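Local coordinates for protein putative NADH-depentdent flavin oxidoreductase (Cupriavidus metallidurans, PDB 5OCS) that probably reduces activated carbon–carbon double bonds with NADPH and an FMN cofactor, as an ene-reductase of the Old Yellow Enzyme family, at residues A20-C25 with I320-R325; Q44-G49 with N91-A96; A50-I55 with A96-L101; I175-A180 with R226-R231. All coordinates share one frame; numbering follows the deposited sequence.

Contact 1: residues A20-C25 with I320-R325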
loop_
_atom_site.group_PDB
_atom_site.type_symbol
_atom_site.label_atom_id
_atom_site.label_comp_id
_atom_site.label_asym_id
_atom_site.label_seq_id
_atom_site.Cartn_x
_atom_site.Cartn_y
_atom_site.Cartn_z
ATOM N N ALA D 20 -8.464 13.343 6.500
ATOM C CA ALA D 20 -7.914 13.678 5.187
ATOM C C ALA D 20 -6.468 13.244 5.135
ATOM O O ALA D 20 -5.728 13.412 6.128
ATOM C CB ALA D 20 -8.024 15.176 4.921
ATOM N N ILE D 21 -6.039 12.711 3.979
ATOM C CA ILE D 21 -4.659 12.364 3.766
ATOM C C ILE D 21 -3.998 13.597 3.199
ATOM O O ILE D 21 -4.405 14.072 2.139
ATOM C CB ILE D 21 -4.466 11.155 2.832
ATOM C CG1 ILE D 21 -5.080 9.931 3.455
ATOM C CG2 ILE D 21 -2.975 10.895 2.576
ATOM C CD1 ILE D 21 -5.244 8.803 2.493
ATOM N N ALA D 22 -2.963 14.088 3.895
ATOM C CA ALA D 22 -2.352 15.370 3.568
ATOM C C ALA D 22 -1.568 15.245 2.274
ATOM O O ALA D 22 -1.075 14.169 1.984
ATOM C CB ALA D 22 -1.400 15.827 4.694
ATOM N N PRO D 23 -1.477 16.342 1.494
ATOM C CA PRO D 23 -0.673 16.294 0.274
ATOM C C PRO D 23 0.775 16.195 0.702
ATOM O O PRO D 23 1.241 17.015 1.570
ATOM C CB PRO D 23 -0.966 17.634 -0.405
ATOM C CG PRO D 23 -1.375 18.544 0.719
ATOM C CD PRO D 23 -2.029 17.687 1.752
ATOM N N MET D 24 1.449 15.159 0.246
ATOM C CA MET D 24 2.785 14.893 0.687
ATOM C C MET D 24 3.637 14.689 -0.545
ATOM O O MET D 24 3.450 13.711 -1.248
ATOM C CB MET D 24 2.831 13.650 1.569
ATOM C CG MET D 24 2.308 13.894 2.957
ATOM S SD MET D 24 2.290 12.389 3.968
ATOM C CE MET D 24 0.879 11.535 3.307
ATOM N N CYS D 25 4.568 15.621 -0.789
ATOM C CA CYS D 25 5.462 15.530 -1.940
ATOM C C CYS D 25 6.201 14.211 -1.961
ATOM O O CYS D 25 6.711 13.766 -0.916
ATOM C CB CYS D 25 6.478 16.689 -1.929
ATOM S SG CYS D 25 5.661 18.253 -2.257
ATOM N N ILE D 320 -12.168 18.890 9.829
ATOM C CA ILE D 320 -11.446 17.832 9.128
ATOM C C ILE D 320 -10.016 17.895 9.638
ATOM O O ILE D 320 -9.488 19.002 9.894
ATOM C CB ILE D 320 -11.494 18.075 7.616
ATOM C CG1 ILE D 320 -12.933 17.898 7.097
ATOM C CG2 ILE D 320 -10.522 17.137 6.900
ATOM C CD1 ILE D 320 -13.113 18.384 5.690
ATOM N N ILE D 321 -9.391 16.734 9.838
ATOM C CA ILE D 321 -8.018 16.695 10.278
ATOM C C ILE D 321 -7.229 16.088 9.154
ATOM O O ILE D 321 -7.555 14.971 8.703
ATOM C CB ILE D 321 -7.771 15.953 11.614
ATOM C CG1 ILE D 321 -6.250 15.878 11.952
ATOM C CG2 ILE D 321 -8.403 14.555 11.646
ATOM C CD1 ILE D 321 -5.968 15.369 13.343
ATOM N N SER D 322 -6.185 16.781 8.719
ATOM C CA SER D 322 -5.258 16.189 7.761
ATOM C C SER D 322 -4.074 15.528 8.451
ATOM O O SER D 322 -3.509 16.068 9.398
ATOM C CB SER D 322 -4.813 17.201 6.688
ATOM O OG SER D 322 -3.934 18.211 7.178
ATOM N N ILE D 323 -3.707 14.342 7.963
ATOM C CA ILE D 323 -2.661 13.543 8.579
ATOM C C ILE D 323 -1.619 13.193 7.543
ATOM O O ILE D 323 -1.963 12.793 6.438
ATOM C CB ILE D 323 -3.227 12.286 9.227
ATOM C CG1 ILE D 323 -4.176 12.646 10.371
ATOM C CG2 ILE D 323 -2.113 11.462 9.853
ATOM C CD1 ILE D 323 -5.000 11.490 10.857
ATOM N N ALA D 324 -0.363 13.431 7.876
ATOM C CA ALA D 324 0.715 13.253 6.914
ATOM C C ALA D 324 1.596 12.056 7.341
ATOM O O ALA D 324 1.355 10.950 6.867
ATOM C CB ALA D 324 1.462 14.556 6.725
ATOM N N ARG D 325 2.635 12.288 8.159
ATOM C CA ARG D 325 3.625 11.297 8.445
ATOM C C ARG D 325 3.051 10.008 9.004
ATOM O O ARG D 325 3.517 8.956 8.612
ATOM C CB ARG D 325 4.713 11.855 9.373
ATOM C CG ARG D 325 5.612 12.804 8.615
ATOM C CD ARG D 325 6.836 13.174 9.430
ATOM N NE ARG D 325 7.723 14.050 8.665
ATOM C CZ ARG D 325 8.923 14.457 9.072
ATOM N NH1 ARG D 325 9.403 14.088 10.257
ATOM N NH2 ARG D 325 9.652 15.237 8.274
#
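The carbonyl oxygen of Ala20 is held by two groups of the partner strand. Ile323 N donates a hydrogen bond to Ala20 O at 2.9 Å, and the CA-H of Ser322 leans on the same oxygen, with Ser322 CA 3.3 Å from Ala20 O. On either side of this pairing, Ala20 N reaches Ile321 O at 2.9 Å, and Ala22 N reaches Ile323 O at 3.0 Å. This last N-H comes in well off the plane of the Ile323 carbonyl, by 44°, where the 20-25 chain leaves its strand. Ala20 and Ser322 share one face of the sheet, and Ile21 and Ile323 the other. Small methyl groups fill the join: Ala20 CB meets Ile320 CG2 at 3.7 Å, and Ala22 CB meets Ala324 CB at 3.7 Å. Beyond the strands Met24 folds back, its chain bent at chi3 (-76°), and lays its sulfur alongside Ala324, with SD 3.6 Å from Ala324 CB and CE near that residue's carbonyl oxygen. The hydroxyl of Ser322 turns to His263 instead. This is the seam where the first and eighth strands close a TIM barrel, and the loops leaving it bring Pro23, Cys25, Ala324 and Arg325 to the FMN site known for this protein.

Contact 2: residues Q44-G49 with N91-A96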
loop_
_atom_site.group_PDB
_atom_site.type_symbol
_atom_site.label_atom_id
_atom_site.label_comp_id
_atom_site.label_asym_id
_atom_site.label_seq_id
_atom_site.Cartn_x
_atom_site.Cartn_y
_atom_site.Cartn_z
ATOM N N GLN D 44 -2.255 2.847 -2.289
ATOM C CA GLN D 44 -2.320 2.607 -0.817
ATOM C C GLN D 44 -3.135 3.652 -0.120
ATOM O O GLN D 44 -3.978 3.342 0.715
ATOM C CB GLN D 44 -0.950 2.715 -0.113
ATOM C CG GLN D 44 -0.039 1.601 -0.396
ATOM C CD GLN D 44 1.357 1.966 0.072
ATOM O OE1 GLN D 44 1.638 1.975 1.281
ATOM N NE2 GLN D 44 2.222 2.302 -0.872
ATOM N N MET D 45 -2.796 4.905 -0.364
ATOM C CA MET D 45 -3.487 5.980 0.318
ATOM C C MET D 45 -5.000 5.900 0.079
ATOM O O MET D 45 -5.792 6.046 1.019
ATOM C CB MET D 45 -2.938 7.335 -0.144
ATOM C CG MET D 45 -1.523 7.670 0.265
ATOM S SD MET D 45 -1.128 7.646 2.028
ATOM C CE MET D 45 -0.521 6.021 2.279
ATOM N N ALA D 46 -5.397 5.631 -1.177
ATOM C CA ALA D 46 -6.791 5.595 -1.562
ATOM C C ALA D 46 -7.559 4.429 -0.934
ATOM O O ALA D 46 -8.798 4.504 -0.881
ATOM C CB ALA D 46 -6.940 5.568 -3.088
ATOM N N LEU D 47 -6.856 3.379 -0.493
ATOM C CA LEU D 47 -7.456 2.204 0.135
ATOM C C LEU D 47 -7.411 2.194 1.653
ATOM O O LEU D 47 -7.756 1.190 2.291
ATOM C CB LEU D 47 -6.767 0.956 -0.442
ATOM C CG LEU D 47 -7.059 0.846 -1.965
ATOM C CD1 LEU D 47 -6.241 -0.267 -2.612
ATOM C CD2 LEU D 47 -8.513 0.661 -2.332
ATOM N N SER D 48 -7.044 3.331 2.239
ATOM C CA SER D 48 -6.841 3.471 3.657
ATOM C C SER D 48 -8.084 3.628 4.515
ATOM O O SER D 48 -7.960 3.579 5.731
ATOM C CB SER D 48 -5.965 4.669 3.928
ATOM O OG SER D 48 -6.653 5.851 3.570
ATOM N N GLY D 49 -9.230 3.860 3.878
ATOM C CA GLY D 49 -10.460 4.181 4.570
ATOM C C GLY D 49 -10.614 5.599 5.041
ATOM O O GLY D 49 -11.622 5.940 5.682
ATOM N N ASN D 91 -11.080 2.179 -9.908
ATOM C CA ASN D 91 -11.442 0.763 -9.976
ATOM C C ASN D 91 -11.587 0.115 -8.636
ATOM O O ASN D 91 -12.280 -0.883 -8.549
ATOM C CB ASN D 91 -10.386 -0.002 -10.819
ATOM C CG ASN D 91 -10.662 0.083 -12.291
ATOM O OD1 ASN D 91 -11.807 0.237 -12.707
ATOM N ND2 ASN D 91 -9.621 -0.084 -13.095
ATOM N N HIS D 92 -10.998 0.705 -7.586
ATOM C CA HIS D 92 -10.846 0.006 -6.299
ATOM C C HIS D 92 -11.324 0.738 -5.058
ATOM O O HIS D 92 -11.563 0.083 -4.059
ATOM C CB HIS D 92 -9.390 -0.409 -6.123
ATOM C CG HIS D 92 -8.964 -1.382 -7.154
ATOM N ND1 HIS D 92 -9.501 -2.649 -7.207
ATOM C CD2 HIS D 92 -8.138 -1.268 -8.212
ATOM C CE1 HIS D 92 -9.006 -3.272 -8.261
ATOM N NE2 HIS D 92 -8.172 -2.454 -8.882
ATOM N N SER D 93 -11.495 2.051 -5.127
ATOM C CA SER D 93 -11.753 2.845 -3.932
ATOM C C SER D 93 -12.932 3.793 -4.049
ATOM O O SER D 93 -13.147 4.386 -5.090
ATOM C CB SER D 93 -10.520 3.650 -3.585
ATOM O OG SER D 93 -10.788 4.588 -2.550
ATOM N N PRO D 94 -13.657 4.016 -2.941
ATOM C CA PRO D 94 -14.706 5.051 -2.944
ATOM C C PRO D 94 -14.214 6.425 -2.445
ATOM O O PRO D 94 -14.998 7.337 -2.390
ATOM C CB PRO D 94 -15.703 4.515 -1.911
ATOM C CG PRO D 94 -14.845 3.838 -0.929
ATOM C CD PRO D 94 -13.647 3.266 -1.667
ATOM N N ILE D 95 -12.938 6.568 -2.123
ATOM C CA ILE D 95 -12.434 7.785 -1.529
ATOM C C ILE D 95 -12.617 9.000 -2.441
ATOM O O ILE D 95 -12.651 8.902 -3.673
ATOM C CB ILE D 95 -10.932 7.628 -1.138
ATOM C CG1 ILE D 95 -10.549 8.611 -0.024
ATOM C CG2 ILE D 95 -10.035 7.746 -2.379
ATOM C CD1 ILE D 95 -9.232 8.311 0.638
ATOM N N ALA D 96 -12.742 10.162 -1.830
ATOM C CA ALA D 96 -12.763 11.417 -2.572
ATOM C C ALA D 96 -11.340 11.805 -2.893
ATOM O O ALA D 96 -10.502 11.787 -2.009
ATOM C CB ALA D 96 -13.392 12.525 -1.708
#
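With chi1 at 171°, Ser93 swings OG away from its own backbone N and onto the carbonyl oxygen of Ala46; Leu47, its CG turned opposite its carbonyl carbon (chi1 -64°), sends CD2 across to His92 and Ser93. Ser93 OG donates to Ala46 O at 2.6 Å, a short bond whose donor stands above the carbonyl plane, 38° out of it. The same hydroxyl oxygen accepts from Ile95 N at 3.0 Å, an ST turn, so OG is held by two bonds, one to its own turn and one to the last turn of helix 36-46. Leu47 CD2 rests 3.6 Å from His92 O and also touches Ser93 CB. Ile95 adds the apolar part: its CG2 branch faces Ala46 CB at 3.9 Å, and CD1 passes on toward Met45 O. Met45 O takes Ser48 OG at 2.7 Å in its carbonyl plane and Ser48 N in a longer bond. The ring of His92 is turned to the dimer partner, where its NE2 bonds Asp36 of the second subunit. Together these residues tie the C-terminal end of helix 36-46 to the turn that follows helix 76-92, beside the starts of strands 52-59 and 96-102, at the N-terminal end of the barrel strands; Met45 and Ile95 both lean on Leu53, and Met45 also on Ile21 of strand 19-21.

Contact 3: residues A50-I55 with A96-L101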
loop_
_atom_site.group_PDB
_atom_site.type_symbol
_atom_site.label_atom_id
_atom_site.label_comp_id
_atom_site.label_asym_id
_atom_site.label_seq_id
_atom_site.Cartn_x
_atom_site.Cartn_y
_atom_site.Cartn_z
ATOM N N ALA D 50 -9.650 6.468 4.737
ATOM C CA ALA D 50 -9.825 7.900 5.017
ATOM C C ALA D 50 -10.961 8.428 4.138
ATOM O O ALA D 50 -11.288 7.870 3.068
ATOM C CB ALA D 50 -8.528 8.652 4.685
ATOM N N GLY D 51 -11.517 9.562 4.538
ATOM C CA GLY D 51 -12.535 10.207 3.761
ATOM C C GLY D 51 -12.077 10.948 2.526
ATOM O O GLY D 51 -12.783 10.974 1.499
ATOM N N LEU D 52 -10.874 11.512 2.610
ATOM C CA LEU D 52 -10.390 12.443 1.640
ATOM C C LEU D 52 -8.893 12.191 1.384
ATOM O O LEU D 52 -8.078 12.074 2.303
ATOM C CB LEU D 52 -10.612 13.853 2.183
ATOM C CG LEU D 52 -10.141 14.952 1.246
ATOM C CD1 LEU D 52 -10.859 14.967 -0.117
ATOM C CD2 LEU D 52 -10.216 16.309 1.934
ATOM N N LEU D 53 -8.549 12.112 0.113
ATOM C CA LEU D 53 -7.151 12.077 -0.291
ATOM C C LEU D 53 -6.846 13.390 -1.005
ATOM O O LEU D 53 -7.606 13.830 -1.903
ATOM C CB LEU D 53 -6.933 10.904 -1.246
ATOM C CG LEU D 53 -5.607 10.876 -2.015
ATOM C CD1 LEU D 53 -4.393 10.789 -1.126
ATOM C CD2 LEU D 53 -5.636 9.711 -2.984
ATOM N N ILE D 54 -5.736 14.033 -0.649
ATOM C CA ILE D 54 -5.281 15.216 -1.337
ATOM C C ILE D 54 -3.946 14.866 -1.946
ATOM O O ILE D 54 -2.995 14.631 -1.188
ATOM C CB ILE D 54 -5.079 16.422 -0.388
ATOM C CG1 ILE D 54 -6.321 16.633 0.479
ATOM C CG2 ILE D 54 -4.787 17.676 -1.210
ATOM C CD1 ILE D 54 -6.210 17.746 1.517
ATOM N N ILE D 55 -3.900 14.830 -3.286
ATOM C CA ILE D 55 -2.696 14.533 -4.016
ATOM C C ILE D 55 -1.661 15.640 -3.748
ATOM O O ILE D 55 -2.040 16.812 -3.583
ATOM C CB ILE D 55 -2.986 14.347 -5.531
ATOM C CG1 ILE D 55 -3.759 13.036 -5.781
ATOM C CG2 ILE D 55 -1.707 14.300 -6.372
ATOM C CD1 ILE D 55 -4.486 12.982 -7.106
ATOM N N ALA D 96 -12.742 10.162 -1.830
ATOM C CA ALA D 96 -12.763 11.417 -2.572
ATOM C C ALA D 96 -11.340 11.805 -2.893
ATOM O O ALA D 96 -10.502 11.787 -2.009
ATOM C CB ALA D 96 -13.392 12.525 -1.708
ATOM N N VAL D 97 -11.093 12.078 -4.154
ATOM C CA VAL D 97 -9.755 12.379 -4.649
ATOM C C VAL D 97 -9.713 13.832 -5.044
ATOM O O VAL D 97 -10.445 14.243 -5.914
ATOM C CB VAL D 97 -9.348 11.442 -5.786
ATOM C CG1 VAL D 97 -7.961 11.775 -6.255
ATOM C CG2 VAL D 97 -9.386 10.008 -5.291
ATOM N N THR D 98 -8.794 14.585 -4.431
ATOM C CA THR D 98 -8.597 16.008 -4.696
ATOM C C THR D 98 -7.115 16.245 -4.943
ATOM O O THR D 98 -6.281 15.345 -4.738
ATOM C CB THR D 98 -9.090 16.863 -3.510
ATOM O OG1 THR D 98 -8.353 16.553 -2.309
ATOM C CG2 THR D 98 -10.607 16.552 -3.279
ATOM N N ILE D 99 -6.750 17.457 -5.327
ATOM C CA ILE D 99 -5.372 17.728 -5.699
ATOM C C ILE D 99 -4.941 19.109 -5.218
ATOM O O ILE D 99 -5.716 20.057 -5.248
ATOM C CB ILE D 99 -5.155 17.593 -7.223
ATOM C CG1 ILE D 99 -3.665 17.553 -7.576
ATOM C CG2 ILE D 99 -5.938 18.667 -8.038
ATOM C CD1 ILE D 99 -3.427 16.977 -8.950
ATOM N N GLN D 100 -3.705 19.208 -4.768
ATOM C CA GLN D 100 -3.092 20.497 -4.372
ATOM C C GLN D 100 -2.348 21.076 -5.558
ATOM O O GLN D 100 -1.406 20.460 -6.080
ATOM C CB GLN D 100 -2.153 20.287 -3.188
ATOM C CG GLN D 100 -1.603 21.573 -2.635
ATOM C CD GLN D 100 -0.539 21.325 -1.622
ATOM O OE1 GLN D 100 0.558 20.862 -1.960
ATOM N NE2 GLN D 100 -0.820 21.678 -0.376
ATOM N N LEU D 101 -2.825 22.209 -6.081
ATOM C CA LEU D 101 -2.132 22.872 -7.161
ATOM C C LEU D 101 -1.161 23.881 -6.542
ATOM O O LEU D 101 -1.518 24.609 -5.598
ATOM C CB LEU D 101 -3.132 23.556 -8.070
ATOM C CG LEU D 101 -4.040 22.685 -8.914
ATOM C CD1 LEU D 101 -4.882 23.598 -9.805
ATOM C CD2 LEU D 101 -3.277 21.654 -9.757
#
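Backbone hydrogen bonds make the ladder between Leu52-Ile55 and Ala96-Gln100, two parallel strands whose axes come within 4.2 Å at an angle of 31°. Leu53 N donates to Ala96 O at 2.9 Å, Ile55 N to Thr98 O at 2.8 Å, and Gln100 N to Ile55 O at 3.1 Å; at the entrance Ala96 N makes only a weak bond to Gly51 O. One side-chain bond joins the ladder. The hydroxyl of Thr98 lies between its own backbone N and carbonyl carbon (chi1 61°), and this turns OG1 onto Leu53 O at 2.9 Å, the oxygen that Thr98 N also holds. Leu53 O therefore carries two donors from one residue, which favours this rotation and leaves CG2 turned to Leu52 CD1.

The apolar contacts divide by face. On the face of Leu52, Ile54, Ala96 and Thr98, Leu52 CD1 presses on Thr98 CG2 at 3.5 Å, the two side chains crossing at about a right angle, and touches Ala96 CB as well. On the other face Ile55 does most of the work: its CD1 reaches Val97 CG1 at 3.8 Å, while CB and CG2 lie against Ile99 CG1. Val97 and Ile99 continue this layer onto helix 76-92. Gln100 turns its amide to Glu176, near Pro23, as a member of the FMN site. Strand 52-59, helix 76-92 and strand 96-102 form one beta-alpha-beta unit, the repeating building element of a TIM barrel.

Contact 4: residues I175-A180 with R226-R231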
loop_
_atom_site.group_PDB
_atom_site.type_symbol
_atom_site.label_atom_id
_atom_site.label_comp_id
_atom_site.label_asym_id
_atom_site.label_seq_id
_atom_site.Cartn_x
_atom_site.Cartn_y
_atom_site.Cartn_z
ATOM N N ILE D 175 -10.028 21.007 -5.517
ATOM C CA ILE D 175 -8.688 21.606 -5.638
ATOM C C ILE D 175 -8.325 22.370 -4.363
ATOM O O ILE D 175 -9.098 23.192 -3.843
ATOM C CB ILE D 175 -8.573 22.585 -6.818
ATOM C CG1 ILE D 175 -8.635 21.832 -8.168
ATOM C CG2 ILE D 175 -7.239 23.362 -6.775
ATOM C CD1 ILE D 175 -8.712 22.730 -9.369
ATOM N N GLU D 176 -7.146 22.078 -3.850
ATOM C CA GLU D 176 -6.532 22.879 -2.792
ATOM C C GLU D 176 -5.485 23.775 -3.411
ATOM O O GLU D 176 -4.512 23.300 -4.021
ATOM C CB GLU D 176 -5.899 21.966 -1.742
ATOM C CG GLU D 176 -5.108 22.734 -0.683
ATOM C CD GLU D 176 -4.739 21.886 0.515
ATOM O OE1 GLU D 176 -5.654 21.378 1.200
ATOM O OE2 GLU D 176 -3.515 21.755 0.765
ATOM N N VAL D 177 -5.681 25.087 -3.299
ATOM C CA VAL D 177 -4.711 26.014 -3.887
ATOM C C VAL D 177 -3.700 26.233 -2.767
ATOM O O VAL D 177 -4.046 26.561 -1.622
ATOM C CB VAL D 177 -5.372 27.366 -4.271
ATOM C CG1 VAL D 177 -4.327 28.366 -4.700
ATOM C CG2 VAL D 177 -6.395 27.146 -5.380
ATOM N N HIS D 178 -2.444 26.047 -3.099
ATOM C CA HIS D 178 -1.383 26.064 -2.106
ATOM C C HIS D 178 -0.934 27.495 -1.821
ATOM O O HIS D 178 -0.204 28.064 -2.602
ATOM C CB HIS D 178 -0.207 25.216 -2.578
ATOM C CG HIS D 178 0.718 24.776 -1.480
ATOM N ND1 HIS D 178 0.719 25.333 -0.217
ATOM C CD2 HIS D 178 1.676 23.817 -1.461
ATOM C CE1 HIS D 178 1.637 24.741 0.527
ATOM N NE2 HIS D 178 2.224 23.810 -0.204
ATOM N N GLY D 179 -1.366 28.018 -0.688
ATOM C CA GLY D 179 -0.959 29.354 -0.192
ATOM C C GLY D 179 -0.032 29.337 1.008
ATOM O O GLY D 179 0.097 30.345 1.690
ATOM N N ALA D 180 0.650 28.227 1.275
ATOM C CA ALA D 180 1.433 28.060 2.493
ATOM C C ALA D 180 2.864 27.583 2.192
ATOM O O ALA D 180 3.319 27.654 1.064
ATOM C CB ALA D 180 0.701 27.106 3.417
ATOM N N ARG D 226 -17.960 21.367 -7.682
ATOM C CA ARG D 226 -16.865 20.727 -6.988
ATOM C C ARG D 226 -16.144 21.773 -6.143
ATOM O O ARG D 226 -16.016 22.900 -6.580
ATOM C CB ARG D 226 -15.888 20.117 -7.984
ATOM C CG ARG D 226 -16.561 19.226 -9.034
ATOM C CD ARG D 226 -15.527 18.571 -9.931
ATOM N NE ARG D 226 -16.133 17.999 -11.155
ATOM C CZ ARG D 226 -15.469 17.365 -12.109
ATOM N NH1 ARG D 226 -14.164 17.168 -12.037
ATOM N NH2 ARG D 226 -16.116 16.939 -13.189
ATOM N N PRO D 227 -15.673 21.389 -4.966
ATOM C CA PRO D 227 -15.080 22.352 -4.016
ATOM C C PRO D 227 -13.680 22.809 -4.417
ATOM O O PRO D 227 -12.903 22.046 -4.961
ATOM C CB PRO D 227 -15.016 21.552 -2.692
ATOM C CG PRO D 227 -14.883 20.118 -3.146
ATOM C CD PRO D 227 -15.806 20.057 -4.355
ATOM N N VAL D 228 -13.391 24.061 -4.120
ATOM C CA VAL D 228 -12.079 24.622 -4.271
ATOM C C VAL D 228 -11.818 25.366 -2.966
ATOM O O VAL D 228 -12.706 26.075 -2.436
ATOM C CB VAL D 228 -12.001 25.594 -5.456
ATOM C CG1 VAL D 228 -10.634 26.307 -5.521
ATOM C CG2 VAL D 228 -12.319 24.896 -6.731
ATOM N N TRP D 229 -10.600 25.235 -2.459
ATOM C CA TRP D 229 -10.224 25.874 -1.201
ATOM C C TRP D 229 -8.748 26.255 -1.222
ATOM O O TRP D 229 -8.077 26.068 -2.237
ATOM C CB TRP D 229 -10.598 24.983 -0.009
ATOM C CG TRP D 229 -9.797 23.728 0.151
ATOM C CD1 TRP D 229 -8.660 23.549 0.882
ATOM C CD2 TRP D 229 -10.087 22.452 -0.429
ATOM N NE1 TRP D 229 -8.229 22.254 0.787
ATOM C CE2 TRP D 229 -9.092 21.564 -0.015
ATOM C CE3 TRP D 229 -11.076 21.994 -1.287
ATOM C CZ2 TRP D 229 -9.078 20.227 -0.412
ATOM C CZ3 TRP D 229 -11.068 20.665 -1.654
ATOM C CH2 TRP D 229 -10.073 19.814 -1.257
ATOM N N MET D 230 -8.273 26.841 -0.135
ATOM C CA MET D 230 -6.865 27.215 -0.031
ATOM C C MET D 230 -6.238 26.661 1.218
ATOM O O MET D 230 -6.869 26.588 2.289
ATOM C CB MET D 230 -6.698 28.755 -0.041
ATOM C CG MET D 230 -5.257 29.231 -0.207
ATOM S SD MET D 230 -5.125 31.038 -0.334
ATOM C CE MET D 230 -5.796 31.267 -1.946
ATOM N N ARG D 231 -4.944 26.376 1.090
ATOM C CA ARG D 231 -4.086 25.992 2.188
ATOM C C ARG D 231 -3.379 27.239 2.665
ATOM O O ARG D 231 -2.783 27.922 1.851
ATOM C CB ARG D 231 -3.039 24.986 1.683
ATOM C CG ARG D 231 -2.034 24.502 2.715
ATOM C CD ARG D 231 -2.670 23.678 3.818
ATOM N NE ARG D 231 -1.659 22.832 4.474
ATOM C CZ ARG D 231 -1.228 21.643 4.050
ATOM N NH1 ARG D 231 -1.785 21.043 3.014
ATOM N NH2 ARG D 231 -0.262 21.037 4.725
#
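Inside the barrel of this flavoenzyme, on neighbouring parallel strands 175-179 and 228-233, Glu176 stands between Trp229 and Arg231, the latter an FMN-binding residue. The glutamate spreads its two oxygens to different partners. Trp229 NE1 donates to Glu176 OE1 at 2.8 Å, on the lone pair turned away from the other oxygen; Arg231 NH1 donates to Glu176 OE2 at 2.9 Å on the syn lone pair, a salt bridge with the oxygen near the guanidinium plane. The carboxylate is perpendicular to that plane (90°) and turned 74° from the indole. The indole lies flat on the opposing strand, Glu176 CA sitting 4.0 Å from the centroid of the five-membered ring over its face, with Ile175 O over the same face, toward the rim of the six-membered ring. Arg231 bends at chi2 (66°) and rests its CG on Ala180 CB at 3.8 Å. Backbone bonds such as Val177 N to Trp229 O, 2.8 Å, and Arg231 N to Val177 O, 2.9 Å, keep the pairs in step. Outside the two segments, His263 also binds OE1 and Gln100 binds OE2, while Ser265 takes Arg231 NE. With four groups gripping it, the buried carboxylate is fixed in rotation, and it in turn positions Arg231, whose NH2 meets a citrate, probably from the crystallisation liquor, which may mark a pocket suited to an anionic group.

How the contacts relate
Contacts 1, 3 and 4 all lie in the closed eight-stranded barrel, whereas contact 2 sits outside the sheet, near the N-terminal ends of strands 52-59 and 96-102. Along the chain, 20-25 and 320-325 embrace everything else; the segments of contacts 2 and 3 alternate and share Ala96, and contact 4 follows. Centres of contacts 1 and 3 are about 9 Å apart, those of 3 and 4 about 11 Å, with adjoining strands joined by probable backbone bonds such as Ile21 N to Leu52 O and Glu176 N to Ile99 O. The centres of contacts 2 and 4 are about 21 Å apart, their nearest atoms about 8 Å. Pro23, Gln100 and Arg231 thereby meet from three contacts at the FMN site.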